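Local coordinates for putative membrane protein (Corynebacterium diphtheriae NCTC 13129, PDB 3C8I) that is of unknown function, a DUF3239-family putative membrane protein of which this chain is the C-terminal part, a six-stranded antiparallel sheet with helices, at residues Y14-D28 with T64-V76. Sequence-based numbering, arbitrary orientation.
Sequences YDLVPAMIAEVNPRD and TRKVGTRIPAVAV
The backbone carbonyl O of Asn25 takes two N-H groups from the Arg65 guanidinium: a nearly straight bond from NH2 at 2.8 Å, in the guanidinium plane, and a weak one from NH1. Arg65 reaches it on a chain extended from CG to NE, with CG anti to the backbone N (chi1 -167°). Val24 CG1 lies over one guanidinium face, and a water accepts from NH2. A type II beta turn from Lys66 to Thr69 closes on Ile21: Gly68 N donates a hydrogen bond to Ile21 O at 2.7 Å, and Ile21 N hydrogen-bonds to Thr69 O. The Ile21 side chain lies beside Thr69, its CD1 3.7 Å from Thr69 CB. Further along, the antiparallel ladder pairs Val17 N with Ala73 O at 2.8 Å and Ile71 N with Ala19 O at 2.8 Å; Ala19 CB packs on Ala73 CB, both on the sheet face that also carries Val17 and Ile71. At the far end the Tyr14 ring turns its edge to Val76 O. Within the sheet, strand 16-24 lies between 70-80 and 29-36; helix 115-124 covers Pro18 and Met20, while strand 88-95 flanks 70-80.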
loop_
_atom_site.group_PDB
_atom_site.type_symbol
_atom_site.label_atom_id
_atom_site.label_comp_id
_atom_site.label_asym_id
_atom_site.label_seq_id
_atom_site.Cartn_x
_atom_site.Cartn_y
_atom_site.Cartn_z
ATOM N N TYR B 14 -5.942 7.765 19.894
ATOM C CA TYR B 14 -5.196 8.302 18.746
ATOM C C TYR B 14 -4.344 9.443 19.273
ATOM O O TYR B 14 -4.649 10.621 19.051
ATOM C CB TYR B 14 -6.153 8.803 17.649
ATOM C CG TYR B 14 -6.704 7.723 16.732
ATOM C CD1 TYR B 14 -8.033 7.283 16.835
ATOM C CD2 TYR B 14 -5.903 7.159 15.734
ATOM C CE1 TYR B 14 -8.531 6.287 15.975
ATOM C CE2 TYR B 14 -6.396 6.174 14.874
ATOM C CZ TYR B 14 -7.703 5.743 14.999
ATOM O OH TYR B 14 -8.169 4.768 14.144
ATOM N N ASP B 15 -3.281 9.113 20.000
ATOM C CA ASP B 15 -2.585 10.161 20.763
ATOM C C ASP B 15 -1.498 10.912 20.011
ATOM O O ASP B 15 -1.050 10.492 18.955
ATOM C CB ASP B 15 -2.065 9.629 22.092
ATOM C CG ASP B 15 -2.694 10.340 23.253
ATOM O OD1 ASP B 15 -2.663 11.599 23.224
ATOM O OD2 ASP B 15 -3.224 9.661 24.170
ATOM N N LEU B 16 -1.115 12.053 20.560
ATOM C CA LEU B 16 -0.258 12.973 19.856
ATOM C C LEU B 16 1.167 12.474 19.882
ATOM O O LEU B 16 1.662 12.070 20.924
ATOM C CB LEU B 16 -0.322 14.359 20.489
ATOM C CG LEU B 16 -1.602 15.137 20.190
ATOM C CD1 LEU B 16 -1.642 16.401 21.062
ATOM C CD2 LEU B 16 -1.707 15.449 18.675
ATOM N N VAL B 17 1.826 12.550 18.735
ATOM C CA VAL B 17 3.242 12.295 18.636
ATOM C C VAL B 17 3.902 13.509 17.982
ATOM O O VAL B 17 3.307 14.161 17.124
ATOM C CB VAL B 17 3.548 10.967 17.854
ATOM C CG1 VAL B 17 2.898 9.772 18.555
ATOM C CG2 VAL B 17 3.093 11.024 16.384
ATOM N N PRO B 18 5.135 13.813 18.375
ATOM C CA PRO B 18 5.851 14.833 17.613
ATOM C C PRO B 18 6.317 14.297 16.257
ATOM O O PRO B 18 6.714 13.126 16.152
ATOM C CB PRO B 18 7.050 15.149 18.491
ATOM C CG PRO B 18 7.281 13.914 19.257
ATOM C CD PRO B 18 5.957 13.274 19.476
ATOM N N ALA B 19 6.249 15.150 15.245
ATOM C CA ALA B 19 6.878 14.890 13.954
ATOM C C ALA B 19 7.603 16.160 13.484
ATOM O O ALA B 19 7.330 17.269 13.980
ATOM C CB ALA B 19 5.835 14.393 12.910
ATOM N N MET B 20 8.532 15.998 12.555
ATOM C CA MET B 20 9.388 17.078 12.118
ATOM C C MET B 20 9.850 16.813 10.694
ATOM O O MET B 20 10.112 15.660 10.317
ATOM C CB MET B 20 10.606 17.142 13.068
ATOM C CG MET B 20 11.547 18.356 12.906
ATOM S SD MET B 20 12.783 18.425 14.265
ATOM C CE MET B 20 11.705 18.519 15.649
ATOM N N ILE B 21 10.003 17.882 9.915
ATOM C CA ILE B 21 10.503 17.760 8.547
ATOM C C ILE B 21 11.984 17.407 8.614
ATOM O O ILE B 21 12.796 18.157 9.180
ATOM C CB ILE B 21 10.296 19.022 7.689
ATOM C CG1 ILE B 21 8.818 19.446 7.653
ATOM C CG2 ILE B 21 10.901 18.799 6.271
ATOM C CD1 ILE B 21 8.560 20.752 6.853
ATOM N N ALA B 22 12.320 16.258 8.031
ATOM C CA ALA B 22 13.683 15.701 8.068
ATOM C C ALA B 22 14.411 15.904 6.741
ATOM O O ALA B 22 15.649 15.883 6.690
ATOM C CB ALA B 22 13.618 14.198 8.436
ATOM N N GLU B 23 13.652 16.100 5.669
ATOM C CA GLU B 23 14.215 16.303 4.351
ATOM C C GLU B 23 13.189 16.957 3.428
ATOM O O GLU B 23 11.987 16.664 3.505
ATOM C CB GLU B 23 14.689 14.966 3.774
ATOM C CG GLU B 23 15.016 15.025 2.280
ATOM C CD GLU B 23 15.389 13.686 1.714
ATOM O OE1 GLU B 23 16.535 13.271 1.964
ATOM O OE2 GLU B 23 14.542 13.065 1.024
ATOM N N VAL B 24 13.672 17.848 2.559
ATOM C CA VAL B 24 12.822 18.575 1.623
ATOM C C VAL B 24 13.349 18.406 0.203
ATOM O O VAL B 24 14.541 18.597 -0.049
ATOM C CB VAL B 24 12.741 20.071 2.007
ATOM C CG1 VAL B 24 12.087 20.896 0.893
ATOM C CG2 VAL B 24 11.986 20.235 3.334
ATOM N N ASN B 25 12.452 18.043 -0.713
ATOM C CA ASN B 25 12.781 17.732 -2.108
ATOM C C ASN B 25 11.844 18.541 -3.015
ATOM O O ASN B 25 10.892 19.141 -2.529
ATOM C CB ASN B 25 12.628 16.222 -2.352
ATOM C CG ASN B 25 13.431 15.375 -1.355
ATOM O OD1 ASN B 25 14.647 15.424 -1.340
ATOM N ND2 ASN B 25 12.740 14.602 -0.521
ATOM N N PRO B 26 12.112 18.595 -4.330
ATOM C CA PRO B 26 11.186 19.352 -5.179
ATOM C C PRO B 26 9.721 18.903 -5.127
ATOM O O PRO B 26 8.831 19.743 -5.068
ATOM C CB PRO B 26 11.774 19.168 -6.581
ATOM C CG PRO B 26 13.227 18.925 -6.343
ATOM C CD PRO B 26 13.269 18.093 -5.099
ATOM N N ARG B 27 9.465 17.600 -5.128
ATOM C CA ARG B 27 8.090 17.109 -5.199
ATOM C C ARG B 27 7.477 16.694 -3.854
ATOM O O ARG B 27 6.265 16.492 -3.781
ATOM C CB ARG B 27 8.004 15.925 -6.164
ATOM C CG ARG B 27 8.439 16.281 -7.578
ATOM C CD ARG B 27 7.532 15.636 -8.624
ATOM N NE ARG B 27 7.924 16.080 -9.955
ATOM C CZ ARG B 27 9.018 15.669 -10.589
ATOM N NH1 ARG B 27 9.837 14.775 -10.020
ATOM N NH2 ARG B 27 9.296 16.146 -11.802
ATOM N N ASP B 28 8.302 16.534 -2.816
ATOM C CA ASP B 28 7.799 16.089 -1.525
ATOM C C ASP B 28 8.765 16.365 -0.371
ATOM O O ASP B 28 9.847 16.907 -0.562
ATOM C CB ASP B 28 7.402 14.602 -1.577
ATOM C CG ASP B 28 8.591 13.668 -1.605
ATOM O OD1 ASP B 28 9.601 13.996 -2.249
ATOM O OD2 ASP B 28 8.499 12.579 -0.978
ATOM N N THR B 64 8.306 27.905 5.744
ATOM C CA THR B 64 8.144 26.873 6.770
ATOM C C THR B 64 8.381 25.477 6.205
ATOM O O THR B 64 8.405 24.513 6.958
ATOM C CB THR B 64 6.754 26.915 7.441
ATOM O OG1 THR B 64 5.730 26.758 6.449
ATOM C CG2 THR B 64 6.557 28.221 8.193
ATOM N N ARG B 65 8.553 25.368 4.889
ATOM C CA ARG B 65 8.884 24.080 4.261
ATOM C C ARG B 65 10.387 23.844 4.344
ATOM O O ARG B 65 11.117 23.925 3.340
ATOM C CB ARG B 65 8.397 24.047 2.817
ATOM C CG ARG B 65 8.407 22.663 2.200
ATOM C CD ARG B 65 7.663 22.651 0.878
ATOM N NE ARG B 65 7.726 21.330 0.268
ATOM C CZ ARG B 65 8.679 20.910 -0.563
ATOM N NH1 ARG B 65 9.667 21.703 -0.944
ATOM N NH2 ARG B 65 8.627 19.678 -1.034
ATOM N N LYS B 66 10.837 23.549 5.562
ATOM C CA LYS B 66 12.251 23.521 5.893
ATOM C C LYS B 66 12.533 22.376 6.815
ATOM O O LYS B 66 11.715 22.058 7.659
ATOM C CB LYS B 66 12.649 24.796 6.655
ATOM C CG LYS B 66 12.742 26.040 5.824
ATOM C CD LYS B 66 13.314 27.175 6.670
ATOM C CE LYS B 66 13.472 28.469 5.888
ATOM N NZ LYS B 66 13.315 29.664 6.795
ATOM N N VAL B 67 13.732 21.821 6.694
ATOM C CA VAL B 67 14.209 20.795 7.609
ATOM C C VAL B 67 14.173 21.358 9.027
ATOM O O VAL B 67 14.676 22.466 9.270
ATOM C CB VAL B 67 15.628 20.340 7.242
ATOM C CG1 VAL B 67 16.176 19.382 8.286
ATOM C CG2 VAL B 67 15.644 19.690 5.848
ATOM N N GLY B 68 13.523 20.635 9.939
ATOM C CA GLY B 68 13.397 21.056 11.340
ATOM C C GLY B 68 12.056 21.640 11.753
ATOM O O GLY B 68 11.782 21.760 12.943
ATOM N N THR B 69 11.209 22.005 10.789
ATOM C CA THR B 69 9.866 22.503 11.102
ATOM C C THR B 69 9.082 21.473 11.882
ATOM O O THR B 69 8.978 20.316 11.466
ATOM C CB THR B 69 9.048 22.862 9.830
ATOM O OG1 THR B 69 9.635 23.995 9.177
ATOM C CG2 THR B 69 7.608 23.182 10.193
ATOM N N ARG B 70 8.496 21.897 12.995
ATOM C CA ARG B 70 7.690 21.014 13.822
ATOM C C ARG B 70 6.281 20.761 13.242
ATOM O O ARG B 70 5.615 21.686 12.763
ATOM C CB ARG B 70 7.528 21.593 15.208
ATOM C CG ARG B 70 8.801 21.783 15.991
ATOM C CD ARG B 70 8.422 22.412 17.350
ATOM N NE ARG B 70 9.458 22.211 18.374
ATOM C CZ ARG B 70 9.260 22.326 19.695
ATOM N NH1 ARG B 70 8.057 22.634 20.197
ATOM N NH2 ARG B 70 10.275 22.113 20.526
ATOM N N ILE B 71 5.861 19.503 13.301
ATOM C CA ILE B 71 4.585 19.026 12.764
ATOM C C ILE B 71 3.931 18.141 13.828
ATOM O O ILE B 71 4.287 16.988 13.969
ATOM C CB ILE B 71 4.752 18.147 11.481
ATOM C CG1 ILE B 71 5.513 18.867 10.360
ATOM C CG2 ILE B 71 3.369 17.669 10.965
ATOM C CD1 ILE B 71 4.840 20.126 9.854
ATOM N N PRO B 72 2.955 18.671 14.569
ATOM C CA PRO B 72 2.209 17.810 15.481
ATOM C C PRO B 72 1.455 16.718 14.705
ATOM O O PRO B 72 0.836 17.007 13.689
ATOM C CB PRO B 72 1.230 18.774 16.151
ATOM C CG PRO B 72 1.737 20.103 15.857
ATOM C CD PRO B 72 2.484 20.055 14.604
ATOM N N ALA B 73 1.488 15.484 15.200
ATOM C CA ALA B 73 1.027 14.327 14.454
ATOM C C ALA B 73 0.300 13.354 15.376
ATOM O O ALA B 73 0.292 13.527 16.617
ATOM C CB ALA B 73 2.232 13.626 13.749
ATOM N N VAL B 74 -0.353 12.371 14.778
ATOM C CA VAL B 74 -0.831 11.206 15.508
ATOM C C VAL B 74 -0.451 9.932 14.759
ATOM O O VAL B 74 -0.286 9.945 13.529
ATOM C CB VAL B 74 -2.374 11.217 15.810
ATOM C CG1 VAL B 74 -2.795 12.522 16.510
ATOM C CG2 VAL B 74 -3.212 10.924 14.557
ATOM N N ALA B 75 -0.292 8.846 15.512
ATOM C CA ALA B 75 -0.015 7.538 14.938
ATOM C C ALA B 75 -1.357 6.964 14.561
ATOM O O ALA B 75 -2.161 6.574 15.441
ATOM C CB ALA B 75 0.714 6.639 15.928
ATOM N N VAL B 76 -1.627 6.940 13.261
ATOM C CA VAL B 76 -2.977 6.651 12.789
ATOM C C VAL B 76 -3.219 5.156 12.675
ATOM O O VAL B 76 -4.322 4.692 13.006
ATOM C CB VAL B 76 -3.343 7.446 11.509
ATOM C CG1 VAL B 76 -2.628 6.921 10.297
ATOM C CG2 VAL B 76 -4.872 7.461 11.296
HETATM O O HOH W 1 5.883 18.790 -1.332
#